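Long-range contact in dTDP-glucose 4,6-dehydratase (Klebsiella pneumoniae, PDB 5U4Q), which binds NAD and probably dehydrates dTDP-glucose to the 4-keto-6-deoxy sugar: residues F182-P187 / T221-I226. Sequence-based numbering, arbitrary orientation.
With NAD (nicotinamide-adenine-dinucleotide), chain C.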
ATOM      1  N   PHE A 182     -17.353  -6.535  -0.060  1.00 15.70           N
ATOM      2  CA  PHE A 182     -17.491  -7.377  -1.243  1.00 16.63           C
ATOM      3  C   PHE A 182     -18.319  -6.560  -2.261  1.00 17.69           C
ATOM      4  O   PHE A 182     -17.772  -5.639  -2.863  1.00 20.98           O
ATOM      5  CB  PHE A 182     -18.047  -8.748  -0.809  1.00 16.69           C
ATOM      6  CG  PHE A 182     -16.990  -9.603  -0.153  1.00 17.31           C
ATOM      7  CD1 PHE A 182     -16.480  -9.275   1.097  1.00 17.45           C
ATOM      8  CD2 PHE A 182     -16.445 -10.693  -0.842  1.00 17.84           C
ATOM      9  CE1 PHE A 182     -15.468 -10.029   1.665  1.00 18.44           C
ATOM     10  CE2 PHE A 182     -15.441 -11.459  -0.284  1.00 18.99           C
ATOM     11  CZ  PHE A 182     -14.938 -11.118   0.968  1.00 18.86           C
ATOM     12  N   THR A 183     -19.590  -6.861  -2.460  1.00 15.62           N
ATOM     13  CA  THR A 183     -20.442  -6.010  -3.290  1.00 16.20           C
ATOM     14  C   THR A 183     -21.667  -5.589  -2.473  1.00 14.36           C
ATOM     15  O   THR A 183     -22.299  -6.399  -1.804  1.00 14.76           O
ATOM     16  CB  THR A 183     -20.852  -6.765  -4.550  1.00 18.11           C
ATOM     17  OG1 THR A 183     -19.661  -7.085  -5.288  1.00 22.31           O
ATOM     18  CG2 THR A 183     -21.791  -5.937  -5.428  1.00 18.71           C
ATOM     19  N   VAL A 184     -21.983  -4.301  -2.548  1.00 14.21           N
ATOM     20  CA  VAL A 184     -23.125  -3.721  -1.848  1.00 14.24           C
ATOM     21  C   VAL A 184     -24.125  -3.248  -2.910  1.00 13.08           C
ATOM     22  O   VAL A 184     -23.731  -2.826  -3.974  1.00 13.25           O
ATOM     23  CB  VAL A 184     -22.679  -2.564  -0.937  1.00 14.46           C
ATOM     24  CG1 VAL A 184     -23.863  -2.016  -0.150  1.00 14.53           C
ATOM     25  CG2 VAL A 184     -21.559  -3.025  -0.015  1.00 15.02           C
ATOM     26  N   TYR A 185     -25.421  -3.336  -2.616  1.00 13.82           N
ATOM     27  CA  TYR A 185     -26.441  -2.919  -3.575  1.00 13.32           C
ATOM     28  C   TYR A 185     -27.653  -2.290  -2.884  1.00 13.09           C
ATOM     29  O   TYR A 185     -27.921  -2.527  -1.707  1.00 12.51           O
ATOM     30  CB  TYR A 185     -26.889  -4.110  -4.445  1.00 14.08           C
ATOM     31  CG  TYR A 185     -27.846  -5.075  -3.781  1.00 13.70           C
ATOM     32  CD1 TYR A 185     -27.385  -6.094  -2.941  1.00 14.61           C
ATOM     33  CD2 TYR A 185     -29.219  -5.007  -4.034  1.00 15.30           C
ATOM     34  CE1 TYR A 185     -28.264  -6.962  -2.335  1.00 15.55           C
ATOM     35  CE2 TYR A 185     -30.100  -5.885  -3.452  1.00 15.59           C
ATOM     36  CZ  TYR A 185     -29.634  -6.886  -2.618  1.00 16.33           C
ATOM     37  OH  TYR A 185     -30.515  -7.771  -2.009  1.00 16.99           O
ATOM     38  N   GLY A 186     -28.375  -1.480  -3.633  1.00 13.23           N
ATOM     39  CA  GLY A 186     -29.612  -0.906  -3.137  1.00 13.86           C
ATOM     40  C   GLY A 186     -29.905   0.489  -3.591  1.00 13.62           C
ATOM     41  O   GLY A 186     -29.181   1.065  -4.415  1.00 13.05           O
ATOM     42  N   PRO A 187     -31.006   1.052  -3.054  1.00 14.37           N
ATOM     43  CA  PRO A 187     -31.385   2.429  -3.363  1.00 15.39           C
ATOM     44  C   PRO A 187     -30.213   3.422  -3.228  1.00 14.83           C
ATOM     45  O   PRO A 187     -29.373   3.292  -2.329  1.00 14.61           O
ATOM     46  CB  PRO A 187     -32.483   2.719  -2.350  1.00 15.04           C
ATOM     47  CG  PRO A 187     -33.102   1.390  -2.104  1.00 15.96           C
ATOM     48  CD  PRO A 187     -31.965   0.404  -2.147  1.00 15.56           C
ATOM     49  N   THR A 221     -24.600  -7.719  -0.674  1.00 13.87           N
ATOM     50  CA  THR A 221     -25.273  -7.397   0.570  1.00 14.67           C
ATOM     51  C   THR A 221     -26.098  -6.143   0.398  1.00 13.99           C
ATOM     52  O   THR A 221     -25.611  -5.154  -0.143  1.00 14.35           O
ATOM     53  CB  THR A 221     -24.295  -7.173   1.739  1.00 15.11           C
ATOM     54  OG1 THR A 221     -23.447  -8.292   1.871  1.00 16.58           O
ATOM     55  CG2 THR A 221     -25.040  -6.990   3.037  1.00 16.37           C
ATOM     56  N   TYR A 222     -27.358  -6.211   0.837  1.00 14.15           N
ATOM     57  CA  TYR A 222     -28.248  -5.051   0.776  1.00 13.06           C
ATOM     58  C   TYR A 222     -27.728  -3.901   1.658  1.00 12.87           C
ATOM     59  O   TYR A 222     -27.255  -4.125   2.784  1.00 14.05           O
ATOM     60  CB  TYR A 222     -29.677  -5.454   1.134  1.00 13.74           C
ATOM     61  CG  TYR A 222     -30.655  -4.336   0.932  1.00 13.67           C
ATOM     62  CD1 TYR A 222     -30.984  -3.913  -0.355  1.00 13.27           C
ATOM     63  CD2 TYR A 222     -31.243  -3.680   2.002  1.00 14.26           C
ATOM     64  CE1 TYR A 222     -31.858  -2.866  -0.571  1.00 13.93           C
ATOM     65  CE2 TYR A 222     -32.131  -2.643   1.789  1.00 15.44           C
ATOM     66  CZ  TYR A 222     -32.412  -2.218   0.504  1.00 14.18           C
ATOM     67  OH  TYR A 222     -33.308  -1.161   0.298  1.00 16.51           O
ATOM     68  N   ILE A 223     -27.831  -2.696   1.121  1.00 12.18           N
ATOM     69  CA  ILE A 223     -27.284  -1.515   1.801  1.00 13.19           C
ATOM     70  C   ILE A 223     -27.726  -1.369   3.256  1.00 13.25           C
ATOM     71  O   ILE A 223     -26.894  -1.080   4.104  1.00 14.35           O
ATOM     72  CB  ILE A 223     -27.552  -0.219   0.972  1.00 13.52           C
ATOM     73  CG1 ILE A 223     -26.898   0.997   1.636  1.00 13.33           C
ATOM     74  CG2 ILE A 223     -29.035   0.017   0.735  1.00 13.81           C
ATOM     75  CD1 ILE A 223     -25.380   0.949   1.728  1.00 13.74           C
ATOM     76  N   ASP A 224     -28.994  -1.600   3.575  1.00 13.65           N
ATOM     77  CA  ASP A 224     -29.413  -1.419   4.974  1.00 14.65           C
ATOM     78  C   ASP A 224     -28.694  -2.362   5.934  1.00 13.82           C
ATOM     79  O   ASP A 224     -28.435  -1.994   7.091  1.00 14.93           O
ATOM     80  CB  ASP A 224     -30.918  -1.567   5.152  1.00 14.79           C
ATOM     81  CG  ASP A 224     -31.725  -0.423   4.554  1.00 18.20           C
ATOM     82  OD1 ASP A 224     -31.172   0.510   3.962  1.00 20.12           O
ATOM     83  OD2 ASP A 224     -32.971  -0.495   4.676  1.00 22.33           O
ATOM     84  N   ASP A 225     -28.388  -3.579   5.472  1.00 13.19           N
ATOM     85  CA  ASP A 225     -27.659  -4.550   6.284  1.00 13.98           C
ATOM     86  C   ASP A 225     -26.222  -4.072   6.502  1.00 16.01           C
ATOM     87  O   ASP A 225     -25.695  -4.197   7.604  1.00 15.37           O
ATOM     88  CB  ASP A 225     -27.729  -5.932   5.635  1.00 14.44           C
ATOM     89  CG  ASP A 225     -29.109  -6.508   5.664  1.00 17.78           C
ATOM     90  OD1 ASP A 225     -29.802  -6.328   6.692  1.00 24.23           O
ATOM     91  OD2 ASP A 225     -29.451  -7.229   4.715  1.00 17.85           O
ATOM     92  N   ILE A 226     -25.588  -3.521   5.464  1.00 14.48           N
ATOM     93  CA  ILE A 226     -24.253  -2.933   5.614  1.00 13.85           C
ATOM     94  C   ILE A 226     -24.293  -1.783   6.630  1.00 14.79           C
ATOM     95  O   ILE A 226     -23.437  -1.694   7.519  1.00 14.86           O
ATOM     96  CB  ILE A 226     -23.720  -2.397   4.260  1.00 14.28           C
ATOM     97  CG1 ILE A 226     -23.440  -3.567   3.279  1.00 15.61           C
ATOM     98  CG2 ILE A 226     -22.485  -1.505   4.440  1.00 14.82           C
ATOM     99  CD1 ILE A 226     -22.348  -4.542   3.702  1.00 16.79           C
TER
HETATM  100  PA  NAD C 401     -18.950   5.868  -4.420  1.00 17.91           P
HETATM  101  O1A NAD C 401     -20.415   5.950  -4.613  1.00 16.08           O
HETATM  102  O2A NAD C 401     -18.001   6.136  -5.571  1.00 17.99           O
HETATM  103  O5B NAD C 401     -18.577   6.822  -3.169  1.00 17.16           O
HETATM  104  C5B NAD C 401     -17.267   7.287  -2.872  1.00 16.57           C
HETATM  105  C4B NAD C 401     -17.316   8.803  -2.782  1.00 16.61           C
HETATM  106  O4B NAD C 401     -15.953   9.199  -2.540  1.00 16.29           O
HETATM  107  C3B NAD C 401     -17.785   9.478  -4.063  1.00 16.36           C
HETATM  108  O3B NAD C 401     -18.979  10.262  -3.919  1.00 17.59           O
HETATM  109  C2B NAD C 401     -16.564  10.298  -4.479  1.00 16.36           C
HETATM  110  O2B NAD C 401     -16.906  11.574  -5.056  1.00 17.62           O
HETATM  111  C1B NAD C 401     -15.728  10.416  -3.206  1.00 16.37           C
HETATM  112  N9A NAD C 401     -14.289  10.599  -3.462  1.00 16.30           N
HETATM  113  C8A NAD C 401     -13.504   9.852  -4.271  1.00 16.67           C
HETATM  114  N7A NAD C 401     -12.257  10.328  -4.278  1.00 18.80           N
HETATM  115  C5A NAD C 401     -12.229  11.383  -3.447  1.00 15.92           C
HETATM  116  C6A NAD C 401     -11.206  12.367  -3.038  1.00 16.15           C
HETATM  117  N6A NAD C 401      -9.957  12.308  -3.478  1.00 19.08           N
HETATM  118  N1A NAD C 401     -11.602  13.312  -2.184  1.00 16.71           N
HETATM  119  C2A NAD C 401     -12.856  13.417  -1.719  1.00 16.58           C
HETATM  120  N3A NAD C 401     -13.847  12.573  -2.072  1.00 16.60           N
HETATM  121  C4A NAD C 401     -13.563  11.556  -2.929  1.00 16.64           C
HETATM  122  O3  NAD C 401     -18.502   4.411  -3.893  1.00 17.61           O
HETATM  123  PN  NAD C 401     -19.075   3.554  -2.656  1.00 17.13           P
HETATM  124  O1N NAD C 401     -19.991   4.323  -1.798  1.00 16.23           O
HETATM  125  O2N NAD C 401     -19.464   2.218  -3.288  1.00 20.10           O
HETATM  126  O5D NAD C 401     -17.697   3.299  -1.896  1.00 21.16           O
HETATM  127  C5D NAD C 401     -17.428   3.643  -0.540  1.00 18.28           C
HETATM  128  C4D NAD C 401     -16.171   2.886  -0.146  1.00 17.32           C
HETATM  129  O4D NAD C 401     -16.465   1.473  -0.049  1.00 18.57           O
HETATM  130  C3D NAD C 401     -14.959   2.987  -1.066  1.00 17.87           C
HETATM  131  O3D NAD C 401     -13.793   3.082  -0.244  1.00 18.04           O
HETATM  132  C2D NAD C 401     -14.915   1.666  -1.796  1.00 18.27           C
HETATM  133  O2D NAD C 401     -13.582   1.261  -2.171  1.00 22.06           O
HETATM  134  C1D NAD C 401     -15.514   0.711  -0.783  1.00 18.44           C
HETATM  135  N1N NAD C 401     -16.192  -0.436  -1.417  1.00 19.57           N
HETATM  136  C2N NAD C 401     -17.442  -0.362  -1.929  1.00 19.57           C
HETATM  137  C3N NAD C 401     -18.059  -1.477  -2.522  1.00 20.79           C
HETATM  138  C7N NAD C 401     -19.469  -1.471  -3.126  1.00 23.23           C
HETATM  139  O7N NAD C 401     -19.987  -2.543  -3.474  1.00 24.20           O
HETATM  140  N7N NAD C 401     -20.173  -0.347  -3.341  1.00 22.97           N
HETATM  141  C4N NAD C 401     -17.353  -2.656  -2.610  1.00 19.67           C
HETATM  142  C5N NAD C 401     -16.066  -2.715  -2.093  1.00 20.64           C
HETATM  143  C6N NAD C 401     -15.486  -1.590  -1.518  1.00 19.86           C
HETATM  144  O   HOH W   1     -21.394  -8.170   0.070  1.00 16.26           O
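Two parallel strands pair through T221 N, which donates to T183 O (2.9 Å), and Y185 N, which donates to T221 O. Where the second strand turns into a helix behind the N-cap residue Y222, I223 N continues the pairing with a bond to Y185 O (2.8 Å); the N lies nearly in line with the Y185 C=O bond (164° at the O), while the N-H itself is bent. From CB, the Y185 side chain places CG between the backbone N and the carbonyl carbon (chi1 78°), which brings the ring over the partner strand. CD1 lies near T221 O, CE1 meets Y222 N at 3.4 Å, CE2 meets Y222 CD1, and CZ and finally OH approach Y222 CB. Y222 CA sits over the face of this ring in a CH-pi contact, and the Y222 ring turns its edge to the same ring, planes at 71°. Farther along the Y222 ring, CE1 and OH pack against P187 CD. V184, on the other sheet face, sets CG1 against I223 CD1 and I226 CG1, both at 3.8 Å, while its backbone N donates to the nicotinamide carboxamide O7N (2.8 Å), one of several hydrogen bonds to the cofactor; F182 and T183 also line the NAD pocket. Within the Rossmann-type fold, this contact joins strands 176-185 and 220-222; helix 14-25 packs on V184 and I223, helix 194-203 on Y185, and helix 320-334 on P187 and Y222.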